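Local coordinates for cell division control protein 53 (Saccharomyces cerevisiae, PDB 3O2P), which serves as the cullin scaffold of SCF E3 ubiquitin ligases, which ubiquitinate target proteins and so send them to the proteasome, at residues I22-C27 / S60-A65. Sequence-based numbering, arbitrary orientation.
Sequences IFLEAC and SMVKRA
Leu24 lays its CD1 methyl over the backbone turn of helix 59-71 at Met61 and Val62, where helices 8-35 and 59-71 of the winged-helix (HTH-clan) neddylation domain of this cullin pack together. That methyl sits 3.6 Å from Met61 CB and 4.0 Å from Val62 N, so it rests on the start of the Met61 side chain and on the main chain behind it. The Leu24 and Met61 side chains run at a slant to one another, and the extended thioether of Met61 then leads away from residues 22-27, to pack on Arg20 and Phe55. Leu24 CG lies beside its own backbone N (chi1 -67°), and with chi2 at 168° CD1 reaches forward to the neighbouring helix; the same side chain also touches Cys47 and Ser51 of helix 40-51, bringing three helices together in the core. Val62 CG2 borders the leucine more loosely, 4.4 Å from Leu24 CD1.

One turn further along helix 59-71, Ala65 points its CB toward residues 22-27 of helix 8-35. Its small side chain is consistent with the close backbone approach here, with Glu25 CA and Ala65 CA 5.2 Å apart, while the local axes come within 8.9 Å and cross at -67°. No hydrogen bond links the two segments, which meet through apolar contacts. Glu25 contributes its aliphatic part, and its extended chain takes the carboxylate away from the alanine, to a salt bridge between OE1 and Lys72 NZ. The Ala65 methyl touches two carbons of helix 8-35, its CB lying 3.9 Å from both Leu24 CB and Glu25 CG.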
loop_
_atom_site.group_PDB
_atom_site.type_symbol
_atom_site.label_atom_id
_atom_site.label_comp_id
_atom_site.label_asym_id
_atom_site.label_seq_id
_atom_site.Cartn_x
_atom_site.Cartn_y
_atom_site.Cartn_z
ATOM N N ILE B 22 1.571 -15.373 -20.420
ATOM C CA ILE B 22 1.154 -16.681 -19.949
ATOM C C ILE B 22 2.341 -17.644 -19.908
ATOM O O ILE B 22 2.456 -18.456 -18.993
ATOM C CB ILE B 22 0.032 -17.263 -20.820
ATOM C CG1 ILE B 22 -1.312 -16.647 -20.413
ATOM C CG2 ILE B 22 -0.009 -18.786 -20.687
ATOM C CD1 ILE B 22 -2.433 -16.913 -21.413
ATOM N N PHE B 23 3.225 -17.558 -20.895
ATOM C CA PHE B 23 4.391 -18.432 -20.884
ATOM C C PHE B 23 5.337 -18.074 -19.737
ATOM O O PHE B 23 5.808 -18.959 -19.021
ATOM C CB PHE B 23 5.133 -18.407 -22.225
ATOM C CG PHE B 23 6.445 -19.132 -22.190
ATOM C CD1 PHE B 23 6.508 -20.498 -22.405
ATOM C CD2 PHE B 23 7.611 -18.445 -21.906
ATOM C CE1 PHE B 23 7.728 -21.168 -22.353
ATOM C CE2 PHE B 23 8.829 -19.102 -21.847
ATOM C CZ PHE B 23 8.891 -20.466 -22.068
ATOM N N LEU B 24 5.602 -16.781 -19.554
ATOM C CA LEU B 24 6.555 -16.345 -18.542
ATOM C C LEU B 24 6.032 -16.581 -17.133
ATOM O O LEU B 24 6.807 -16.843 -16.217
ATOM C CB LEU B 24 6.915 -14.869 -18.712
ATOM C CG LEU B 24 7.705 -14.486 -19.955
ATOM C CD1 LEU B 24 7.739 -12.967 -20.132
ATOM C CD2 LEU B 24 9.105 -15.076 -19.882
ATOM N N GLU B 25 4.718 -16.477 -16.957
ATOM C CA GLU B 25 4.132 -16.759 -15.655
ATOM C C GLU B 25 4.349 -18.206 -15.235
ATOM O O GLU B 25 4.686 -18.464 -14.081
ATOM C CB GLU B 25 2.643 -16.393 -15.609
ATOM C CG GLU B 25 2.408 -14.888 -15.485
ATOM C CD GLU B 25 0.932 -14.538 -15.359
ATOM O OE1 GLU B 25 0.194 -15.286 -14.677
ATOM O OE2 GLU B 25 0.516 -13.518 -15.951
ATOM N N ALA B 26 4.153 -19.144 -16.160
ATOM C CA ALA B 26 4.366 -20.562 -15.839
ATOM C C ALA B 26 5.849 -20.842 -15.623
ATOM O O ALA B 26 6.224 -21.620 -14.743
ATOM C CB ALA B 26 3.830 -21.442 -16.926
ATOM N N CYS B 27 6.697 -20.210 -16.429
ATOM C CA CYS B 27 8.133 -20.358 -16.243
ATOM C C CYS B 27 8.534 -19.923 -14.827
ATOM O O CYS B 27 9.233 -20.638 -14.123
ATOM C CB CYS B 27 8.890 -19.542 -17.289
ATOM S SG CYS B 27 10.674 -19.751 -17.231
ATOM N N SER B 60 11.243 -6.207 -18.807
ATOM C CA SER B 60 9.952 -5.578 -18.581
ATOM C C SER B 60 8.815 -6.591 -18.689
ATOM O O SER B 60 7.817 -6.478 -17.986
ATOM C CB SER B 60 9.734 -4.432 -19.565
ATOM O OG SER B 60 9.598 -4.919 -20.883
ATOM N N MET B 61 8.961 -7.576 -19.572
ATOM C CA MET B 61 7.938 -8.610 -19.689
ATOM C C MET B 61 7.954 -9.495 -18.466
ATOM O O MET B 61 6.899 -9.872 -17.950
ATOM C CB MET B 61 8.166 -9.480 -20.920
ATOM C CG MET B 61 8.065 -8.743 -22.221
ATOM S SD MET B 61 8.700 -9.782 -23.529
ATOM C CE MET B 61 8.544 -8.665 -24.930
ATOM N N VAL B 62 9.156 -9.841 -18.016
ATOM C CA VAL B 62 9.297 -10.711 -16.854
ATOM C C VAL B 62 8.717 -10.055 -15.597
ATOM O O VAL B 62 8.021 -10.700 -14.814
ATOM C CB VAL B 62 10.753 -11.124 -16.613
ATOM C CG1 VAL B 62 10.853 -12.008 -15.354
ATOM C CG2 VAL B 62 11.281 -11.884 -17.814
ATOM N N LYS B 63 8.988 -8.766 -15.433
ATOM C CA LYS B 63 8.472 -8.009 -14.305
ATOM C C LYS B 63 6.946 -7.931 -14.301
ATOM O O LYS B 63 6.341 -8.034 -13.238
ATOM C CB LYS B 63 9.094 -6.621 -14.276
ATOM C CG LYS B 63 10.599 -6.680 -14.115
ATOM C CD LYS B 63 11.179 -5.318 -13.817
ATOM C CE LYS B 63 10.661 -4.789 -12.508
ATOM N NZ LYS B 63 11.042 -3.374 -12.310
ATOM N N ARG B 64 6.328 -7.745 -15.468
ATOM C CA ARG B 64 4.865 -7.815 -15.562
ATOM C C ARG B 64 4.354 -9.179 -15.085
ATOM O O ARG B 64 3.406 -9.259 -14.300
ATOM C CB ARG B 64 4.358 -7.520 -16.985
ATOM C CG ARG B 64 4.582 -6.070 -17.424
ATOM C CD ARG B 64 3.658 -5.635 -18.573
ATOM N NE ARG B 64 3.751 -6.496 -19.750
ATOM C CZ ARG B 64 4.743 -6.459 -20.635
ATOM N NH1 ARG B 64 5.747 -5.605 -20.484
ATOM N NH2 ARG B 64 4.728 -7.280 -21.672
ATOM N N ALA B 65 4.991 -10.246 -15.555
ATOM C CA ALA B 65 4.646 -11.598 -15.122
ATOM C C ALA B 65 4.770 -11.721 -13.593
ATOM O O ALA B 65 3.889 -12.276 -12.918
ATOM C CB ALA B 65 5.541 -12.628 -15.835
#